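Local coordinates for nitrate transport protein (Parabacteroides distasonis, PDB 3HN0) that probably serves as the extracytoplasmic substrate-binding component of an ABC transporter, perhaps for nitrate or a related solute, at residues A48-Q53 with I73-A78; L60-A65 with A276-E281; G256-I261 with K267-R272. One frame throughout, in Å; residues are numbered along the deposited sequence.

Interaction 1 of 3, residues A48-Q53 with I73-A78; sequences ALLIKQ and IKIKLA
Ile75 N donates to Ile73 O over 2.9 Å, closing an inverse gamma turn centred on Lys74 just ahead of strand 76-82 of the mixed sheet. The tight turn sets the side chains of Ile73 and Ile75 on one side, both starting out toward the end of helix 43-51, where Leu50 and Ile51 receive them. The contact itself is wholly apolar and divides into two pairs. On the inner side the CD2 branch of Leu50 meets CG2 of Ile75 at 4.0 Å, the two side chains crossing at about a right angle. Ile75 has CG1 between its backbone N and carbonyl carbon (chi1 56°), a rotation that turns the short CG2 branch to the leucine. Branched aliphatic residues suit these positions, because Leu68 of helix 62-70 packs against Leu50, Ile73 and Ile75 alike. The helix stops here: Gln53, with positive phi, completes a Schellman motif, and its N bonds back to Leu50 O at 3.0 Å. The outer pair lies nearer solvent, Ile51 being exposed. Its two isoleucines also cross nearly perpendicularly, and the delta methyl CD1 of Ile73 comes to rest 4.0 Å from the methylene CG1 of Ile51.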
loop_
_atom_site.group_PDB
_atom_site.type_symbol
_atom_site.label_atom_id
_atom_site.label_comp_id
_atom_site.label_asym_id
_atom_site.label_seq_id
_atom_site.Cartn_x
_atom_site.Cartn_y
_atom_site.Cartn_z
ATOM N N ALA A 48 17.154 -6.965 25.495
ATOM C CA ALA A 48 17.982 -7.659 26.497
ATOM C C ALA A 48 17.993 -9.158 26.255
ATOM O O ALA A 48 19.065 -9.801 26.263
ATOM C CB ALA A 48 17.495 -7.341 27.949
ATOM N N LEU A 49 16.824 -9.714 25.953
ATOM C CA LEU A 49 16.762 -11.150 25.654
ATOM C C LEU A 49 17.596 -11.540 24.464
ATOM O O LEU A 49 18.246 -12.594 24.455
ATOM C CB LEU A 49 15.297 -11.572 25.428
ATOM C CG LEU A 49 14.382 -11.575 26.655
ATOM C CD1 LEU A 49 12.937 -11.694 26.159
ATOM C CD2 LEU A 49 14.761 -12.681 27.681
ATOM N N LEU A 50 17.568 -10.713 23.419
ATOM C CA LEU A 50 18.376 -10.963 22.250
ATOM C C LEU A 50 19.867 -10.857 22.557
ATOM O O LEU A 50 20.644 -11.753 22.232
ATOM C CB LEU A 50 18.053 -9.977 21.135
ATOM C CG LEU A 50 16.713 -10.171 20.433
ATOM C CD1 LEU A 50 16.346 -8.945 19.623
ATOM C CD2 LEU A 50 16.829 -11.401 19.548
ATOM N N ILE A 51 20.256 -9.765 23.184
ATOM C CA ILE A 51 21.673 -9.605 23.581
ATOM C C ILE A 51 22.175 -10.764 24.469
ATOM O O ILE A 51 23.223 -11.358 24.210
ATOM C CB ILE A 51 21.881 -8.262 24.278
ATOM C CG1 ILE A 51 21.621 -7.114 23.290
ATOM C CG2 ILE A 51 23.309 -8.173 24.845
ATOM C CD1 ILE A 51 21.326 -5.824 23.938
ATOM N N LYS A 52 21.405 -11.119 25.479
ATOM C CA LYS A 52 21.757 -12.260 26.345
ATOM C C LYS A 52 21.643 -13.660 25.705
ATOM O O LYS A 52 22.001 -14.677 26.330
ATOM C CB LYS A 52 20.897 -12.206 27.583
ATOM C CG LYS A 52 21.157 -10.974 28.449
ATOM C CD LYS A 52 20.613 -11.134 29.865
ATOM C CE LYS A 52 19.173 -10.717 29.987
ATOM N NZ LYS A 52 18.828 -10.440 31.421
ATOM N N GLN A 53 21.156 -13.709 24.467
ATOM C CA GLN A 53 20.881 -14.957 23.752
ATOM C C GLN A 53 19.923 -15.843 24.528
ATOM O O GLN A 53 20.082 -17.063 24.585
ATOM C CB GLN A 53 22.179 -15.688 23.395
ATOM C CG GLN A 53 23.207 -14.755 22.716
ATOM C CD GLN A 53 24.511 -15.448 22.443
ATOM O OE1 GLN A 53 25.449 -15.330 23.225
ATOM N NE2 GLN A 53 24.574 -16.207 21.345
ATOM N N ILE A 73 24.850 -6.057 17.100
ATOM C CA ILE A 73 24.128 -7.247 17.655
ATOM C C ILE A 73 23.863 -8.226 16.522
ATOM O O ILE A 73 23.461 -7.789 15.431
ATOM C CB ILE A 73 22.820 -6.842 18.366
ATOM C CG1 ILE A 73 23.109 -5.928 19.528
ATOM C CG2 ILE A 73 22.041 -8.063 18.887
ATOM C CD1 ILE A 73 24.309 -6.443 20.357
ATOM N N LYS A 74 24.118 -9.527 16.748
ATOM C CA LYS A 74 24.012 -10.521 15.674
ATOM C C LYS A 74 22.541 -10.965 15.486
ATOM O O LYS A 74 22.091 -11.985 16.026
ATOM C CB LYS A 74 24.951 -11.690 15.903
ATOM C CG LYS A 74 26.426 -11.295 15.689
ATOM C CD LYS A 74 27.328 -12.519 15.862
ATOM C CE LYS A 74 28.795 -12.216 15.513
ATOM N NZ LYS A 74 29.391 -11.245 16.469
ATOM N N ILE A 75 21.805 -10.127 14.754
ATOM C CA ILE A 75 20.465 -10.447 14.314
ATOM C C ILE A 75 20.343 -10.075 12.853
ATOM O O ILE A 75 21.118 -9.269 12.339
ATOM C CB ILE A 75 19.370 -9.685 15.139
ATOM C CG1 ILE A 75 19.590 -8.155 15.086
ATOM C CG2 ILE A 75 19.317 -10.202 16.594
ATOM C CD1 ILE A 75 18.410 -7.334 15.481
ATOM N N LYS A 76 19.359 -10.661 12.194
ATOM C CA LYS A 76 18.955 -10.251 10.876
ATOM C C LYS A 76 17.449 -10.121 10.865
ATOM O O LYS A 76 16.715 -10.715 11.706
ATOM C CB LYS A 76 19.398 -11.236 9.780
ATOM C CG LYS A 76 20.913 -11.368 9.672
ATOM C CD LYS A 76 21.372 -12.056 8.421
ATOM C CE LYS A 76 22.901 -12.188 8.372
ATOM N NZ LYS A 76 23.632 -10.858 8.517
ATOM N N LEU A 77 16.979 -9.393 9.882
ATOM C CA LEU A 77 15.571 -9.204 9.700
ATOM C C LEU A 77 14.952 -10.315 8.845
ATOM O O LEU A 77 15.324 -10.477 7.694
ATOM C CB LEU A 77 15.306 -7.875 9.011
ATOM C CG LEU A 77 13.852 -7.578 8.687
ATOM C CD1 LEU A 77 13.006 -7.328 9.953
ATOM C CD2 LEU A 77 13.762 -6.369 7.758
ATOM N N ALA A 78 13.973 -11.051 9.382
ATOM C CA ALA A 78 13.215 -11.995 8.568
ATOM C C ALA A 78 12.181 -11.285 7.704
ATOM O O ALA A 78 12.103 -11.532 6.501
ATOM C CB ALA A 78 12.540 -13.120 9.440
#

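Interaction 2 of 3, residues L60-A65 with A276-E281; sequences LPMINA and AGFIPE
Phe278 points its ring from the 276-281 segment at the first turn of helix 62-70, where Met62 and Ala65, one helical turn apart, receive the far end of the ring. Met62, present here as selenomethionine, approaches from the rim: SE lies 5.3 Å from the ring centroid on a line 79° off the ring normal, close to the ring plane. Its nearest ring atom is CZ, 4.1 Å from SE, with CE2 scarcely farther. The chain gets there by two bends after a first torsion that sets CG anti to the backbone N (chi1 -174°); chi2 and chi3 are both bent and carry the selenium round to the aromatic edge. Ala65 meets the same end of the ring differently. Its CB touches Phe278 CZ at 4.1 Å, and its carbonyl O stands 3.8 Å from Phe278 CE1, obliquely to the ring. A small residue suits this place, because a methyl group lets the aromatic ring come close to the helix backbone. Phe278 itself extends with CG anti to its N, reaching into the buried interior, where Tyr69 also meets its ring, the planes inclined at about 55°. With an alanine in place of Phe278, Met62 would probably lose its aromatic partner and a gap would be likely to open beside Ala65. The receiving turn begins at Pro61, in the N-cap position, whose O accepts Ala65 N at 3.1 Å. The whole is a Met-aromatic contact at a strand-to-helix junction, binding a segment near the C-terminus to an alpha/beta domain whose strand order is consistent with the type II periplasmic binding protein fold.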
loop_
_atom_site.group_PDB
_atom_site.type_symbol
_atom_site.label_atom_id
_atom_site.label_comp_id
_atom_site.label_asym_id
_atom_site.label_seq_id
_atom_site.Cartn_x
_atom_site.Cartn_y
_atom_site.Cartn_z
ATOM N N LEU A 60 9.677 -6.885 17.366
ATOM C CA LEU A 60 9.811 -5.569 17.990
ATOM C C LEU A 60 9.883 -4.527 16.903
ATOM O O LEU A 60 9.968 -4.847 15.700
ATOM C CB LEU A 60 11.040 -5.480 18.930
ATOM C CG LEU A 60 12.456 -5.404 18.296
ATOM C CD1 LEU A 60 13.458 -5.453 19.400
ATOM C CD2 LEU A 60 12.766 -6.530 17.310
ATOM N N PRO A 61 9.859 -3.264 17.305
ATOM C CA PRO A 61 9.746 -2.246 16.281
ATOM C C PRO A 61 10.935 -2.300 15.331
ATOM O O PRO A 61 12.082 -2.602 15.746
ATOM C CB PRO A 61 9.747 -0.954 17.076
ATOM C CG PRO A 61 9.086 -1.332 18.371
ATOM C CD PRO A 61 9.693 -2.687 18.653
HETATM N N MSE A 62 10.633 -2.048 14.058
HETATM C CA MSE A 62 11.664 -2.012 13.019
HETATM C C MSE A 62 12.798 -1.050 13.378
HETATM O O MSE A 62 13.975 -1.357 13.118
HETATM C CB MSE A 62 11.045 -1.643 11.658
HETATM C CG MSE A 62 11.921 -1.688 10.480
HETATM SE SE MSE A 62 12.660 -3.377 10.047
HETATM C CE MSE A 62 10.987 -4.143 9.446
ATOM N N ILE A 63 12.482 0.097 13.976
ATOM C CA ILE A 63 13.602 1.039 14.317
ATOM C C ILE A 63 14.572 0.386 15.318
ATOM O O ILE A 63 15.777 0.527 15.204
ATOM C CB ILE A 63 13.119 2.453 14.742
ATOM C CG1 ILE A 63 12.274 2.438 16.000
ATOM C CG2 ILE A 63 12.262 3.091 13.590
ATOM C CD1 ILE A 63 12.075 3.873 16.574
ATOM N N ASN A 64 14.050 -0.381 16.275
ATOM C CA ASN A 64 14.918 -1.081 17.216
ATOM C C ASN A 64 15.743 -2.104 16.522
ATOM O O ASN A 64 16.915 -2.305 16.846
ATOM C CB ASN A 64 14.120 -1.755 18.351
ATOM C CG ASN A 64 13.379 -0.744 19.238
ATOM O OD1 ASN A 64 12.406 -0.135 18.792
ATOM N ND2 ASN A 64 13.828 -0.576 20.479
ATOM N N ALA A 65 15.134 -2.811 15.587
ATOM C CA ALA A 65 15.842 -3.853 14.847
ATOM C C ALA A 65 17.019 -3.234 14.098
ATOM O O ALA A 65 18.182 -3.697 14.192
ATOM C CB ALA A 65 14.858 -4.581 13.895
ATOM N N ALA A 276 23.617 -4.154 3.690
ATOM C CA ALA A 276 22.911 -5.257 3.019
ATOM C C ALA A 276 22.807 -6.519 3.903
ATOM O O ALA A 276 21.884 -7.280 3.735
ATOM C CB ALA A 276 23.541 -5.592 1.665
ATOM N N GLY A 277 23.697 -6.681 4.877
ATOM C CA GLY A 277 23.651 -7.846 5.779
ATOM C C GLY A 277 22.441 -7.903 6.739
ATOM O O GLY A 277 22.216 -8.910 7.404
ATOM N N PHE A 278 21.692 -6.805 6.821
ATOM C CA PHE A 278 20.489 -6.745 7.667
ATOM C C PHE A 278 19.435 -7.741 7.202
ATOM O O PHE A 278 18.681 -8.304 8.034
ATOM C CB PHE A 278 19.930 -5.331 7.613
ATOM C CG PHE A 278 18.772 -5.060 8.520
ATOM C CD1 PHE A 278 18.816 -5.375 9.861
ATOM C CD2 PHE A 278 17.663 -4.343 8.032
ATOM C CE1 PHE A 278 17.764 -5.012 10.693
ATOM C CE2 PHE A 278 16.604 -4.017 8.890
ATOM C CZ PHE A 278 16.668 -4.323 10.180
ATOM N N ILE A 279 19.382 -7.950 5.887
ATOM C CA ILE A 279 18.397 -8.840 5.233
ATOM C C ILE A 279 19.109 -10.090 4.668
ATOM O O ILE A 279 20.118 -9.955 4.024
ATOM C CB ILE A 279 17.657 -8.035 4.187
ATOM C CG1 ILE A 279 16.810 -6.965 4.916
ATOM C CG2 ILE A 279 16.757 -8.925 3.274
ATOM C CD1 ILE A 279 16.258 -5.917 4.054
ATOM N N PRO A 280 18.570 -11.307 4.909
ATOM C CA PRO A 280 19.254 -12.466 4.301
ATOM C C PRO A 280 19.306 -12.382 2.767
ATOM O O PRO A 280 18.373 -11.842 2.153
ATOM C CB PRO A 280 18.409 -13.674 4.745
ATOM C CG PRO A 280 17.081 -13.123 5.255
ATOM C CD PRO A 280 17.289 -11.659 5.561
ATOM N N GLU A 281 20.382 -12.916 2.180
ATOM C CA GLU A 281 20.516 -13.052 0.717
ATOM C C GLU A 281 19.469 -14.051 0.196
ATOM O O GLU A 281 18.929 -14.874 0.968
ATOM C CB GLU A 281 21.947 -13.503 0.318
ATOM C CG GLU A 281 23.060 -12.441 0.485
#

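Interaction 3 of 3, residues G256-I261 with K267-R272. With PO4 (phosphate ion), chain C.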
loop_
_atom_site.group_PDB
_atom_site.type_symbol
_atom_site.label_atom_id
_atom_site.label_comp_id
_atom_site.label_asym_id
_atom_site.label_seq_id
_atom_site.Cartn_x
_atom_site.Cartn_y
_atom_site.Cartn_z
ATOM N N GLY A 256 12.592 2.221 2.782
ATOM C CA GLY A 256 11.817 3.476 2.734
ATOM C C GLY A 256 11.312 3.990 4.070
ATOM O O GLY A 256 11.374 5.198 4.355
ATOM N N PHE A 257 10.771 3.110 4.894
ATOM C CA PHE A 257 10.377 3.440 6.252
ATOM C C PHE A 257 11.565 3.941 7.090
ATOM O O PHE A 257 11.475 5.002 7.666
ATOM C CB PHE A 257 9.699 2.259 6.961
ATOM C CG PHE A 257 9.515 2.456 8.408
ATOM C CD1 PHE A 257 8.532 3.303 8.919
ATOM C CD2 PHE A 257 10.338 1.786 9.317
ATOM C CE1 PHE A 257 8.333 3.457 10.268
ATOM C CE2 PHE A 257 10.197 1.984 10.672
ATOM C CZ PHE A 257 9.185 2.811 11.183
ATOM N N LEU A 258 12.679 3.204 7.086
ATOM C CA LEU A 258 13.863 3.576 7.867
ATOM C C LEU A 258 14.416 4.941 7.422
ATOM O O LEU A 258 14.759 5.768 8.258
ATOM C CB LEU A 258 14.940 2.469 7.837
ATOM C CG LEU A 258 14.537 1.226 8.662
ATOM C CD1 LEU A 258 15.546 0.068 8.483
ATOM C CD2 LEU A 258 14.348 1.532 10.158
ATOM N N ARG A 259 14.423 5.188 6.112
ATOM C CA ARG A 259 14.834 6.457 5.573
ATOM C C ARG A 259 13.966 7.581 6.063
ATOM O O ARG A 259 14.466 8.659 6.408
ATOM C CB ARG A 259 14.799 6.410 4.046
ATOM C CG ARG A 259 15.445 7.578 3.348
ATOM C CD ARG A 259 15.649 7.288 1.827
ATOM N NE ARG A 259 16.496 6.098 1.598
ATOM C CZ ARG A 259 16.090 4.914 1.109
ATOM N NH1 ARG A 259 14.823 4.689 0.741
ATOM N NH2 ARG A 259 16.975 3.932 0.967
ATOM N N LEU A 260 12.647 7.356 6.081
ATOM C CA LEU A 260 11.726 8.355 6.599
ATOM C C LEU A 260 12.033 8.669 8.068
ATOM O O LEU A 260 12.148 9.834 8.456
ATOM C CB LEU A 260 10.277 7.869 6.398
ATOM C CG LEU A 260 9.127 8.789 6.795
ATOM C CD1 LEU A 260 7.803 8.320 6.150
ATOM C CD2 LEU A 260 9.027 8.840 8.308
ATOM N N ILE A 261 12.179 7.635 8.895
ATOM C CA ILE A 261 12.477 7.836 10.312
ATOM C C ILE A 261 13.784 8.630 10.489
ATOM O O ILE A 261 13.869 9.551 11.289
ATOM C CB ILE A 261 12.618 6.495 11.063
ATOM C CG1 ILE A 261 11.274 5.763 11.061
ATOM C CG2 ILE A 261 13.194 6.687 12.490
ATOM C CD1 ILE A 261 10.169 6.558 11.741
ATOM N N LYS A 267 19.161 9.222 15.146
ATOM C CA LYS A 267 19.548 8.407 16.276
ATOM C C LYS A 267 18.602 7.246 16.493
ATOM O O LYS A 267 19.056 6.223 16.962
ATOM C CB LYS A 267 19.673 9.235 17.562
ATOM C CG LYS A 267 20.861 10.235 17.572
ATOM C CD LYS A 267 21.060 10.909 18.964
ATOM N N ALA A 268 17.321 7.390 16.139
ATOM C CA ALA A 268 16.329 6.300 16.372
ATOM C C ALA A 268 16.692 5.008 15.611
ATOM O O ALA A 268 16.283 3.915 16.028
ATOM C CB ALA A 268 14.907 6.760 16.000
ATOM N N VAL A 269 17.450 5.118 14.504
ATOM C CA VAL A 269 17.835 3.905 13.763
ATOM C C VAL A 269 19.320 3.609 13.910
ATOM O O VAL A 269 19.842 2.753 13.223
ATOM C CB VAL A 269 17.454 4.023 12.282
ATOM C CG1 VAL A 269 15.892 4.104 12.175
ATOM C CG2 VAL A 269 18.174 5.239 11.603
ATOM N N GLY A 270 19.989 4.328 14.800
ATOM C CA GLY A 270 21.392 4.155 15.032
ATOM C C GLY A 270 22.307 4.933 14.119
ATOM O O GLY A 270 23.484 4.579 13.993
ATOM N N GLY A 271 21.792 5.994 13.494
ATOM C CA GLY A 271 22.651 6.952 12.800
ATOM C C GLY A 271 22.881 6.698 11.318
ATOM O O GLY A 271 23.491 7.518 10.640
ATOM N N ARG A 272 22.417 5.566 10.816
ATOM C CA ARG A 272 22.553 5.228 9.402
ATOM C C ARG A 272 21.567 4.153 9.032
ATOM O O ARG A 272 21.062 3.438 9.908
ATOM C CB ARG A 272 23.989 4.744 9.106
ATOM C CG ARG A 272 24.363 3.419 9.757
ATOM C CD ARG A 272 25.839 3.208 9.681
ATOM N NE ARG A 272 26.261 1.875 10.066
ATOM C CZ ARG A 272 26.405 1.462 11.332
ATOM N NH1 ARG A 272 26.163 2.280 12.343
ATOM N NH2 ARG A 272 26.810 0.225 11.580
HETATM P P PO4 C . 27.975 -0.117 7.757
HETATM O O1 PO4 C . 28.203 -1.139 6.657
HETATM O O2 PO4 C . 26.531 0.358 7.757
HETATM O O3 PO4 C . 28.885 1.077 7.523
HETATM O O4 PO4 C . 28.347 -0.758 9.062
#
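Ile261, which meets both Ala268 and Val269, also covers one face of the Phe257 ring within its own helix, CG1 standing 3.6 Å above the ring plane and offset toward the rim. The other flat group, the Arg272 guanidinium, works through its edge: NE donates to phosphate O2, in plane, over 2.8 Å and fairly straight (164°), while NH2 reaches O4 over 3.1 Å with a more bent bond (144°). Two donors thus grip two oxygens of an ion probably taken from the crystallisation liquor, and NH2 has a second acceptor in Asn70 O. Apart from these groups the contact is aliphatic. Val269 offers a single methyl, CG1, which lies 3.6 Å from Leu258 CD2 and 3.7 Å from Ile261 CG2. CG1 stands anti to the carbonyl carbon (chi1 -64°), the rotation that brings it to both partners. Ala268 adds its CB, 3.9 Å from Ile261 CG2, a small side chain fitted to a close approach. The motif is a 3-10 turn after helix 251-264 that folds back on it, beside helix 62-70, which touches Leu258 through Ala66 and Ile261 through Ile63.

Interactions 1 and 2 lie side by side on the mixed sheet and are joined by polar bonds: Lys76 NZ probably bonds to Gly277 O and Leu77 N to Phe278 O, each at 2.7 Å. Interactions 2 and 3 meet through side chains instead, Ile63 packing on Phe257, Ile261 and the Ala268 carbonyl. Helix 62-70 is common to all three: Leu68 borders interaction 1, Met62 and Ala65 belong to interaction 2, and Ile63 and Ala66 pack on interaction 3. Interaction 1 runs from buried to exposed with aliphatic pairs; interaction 2 is buried and adds an aromatic ring with a selenium neighbour; interaction 3 has a mainly buried aliphatic centre, but its exposed arginine holds an anion.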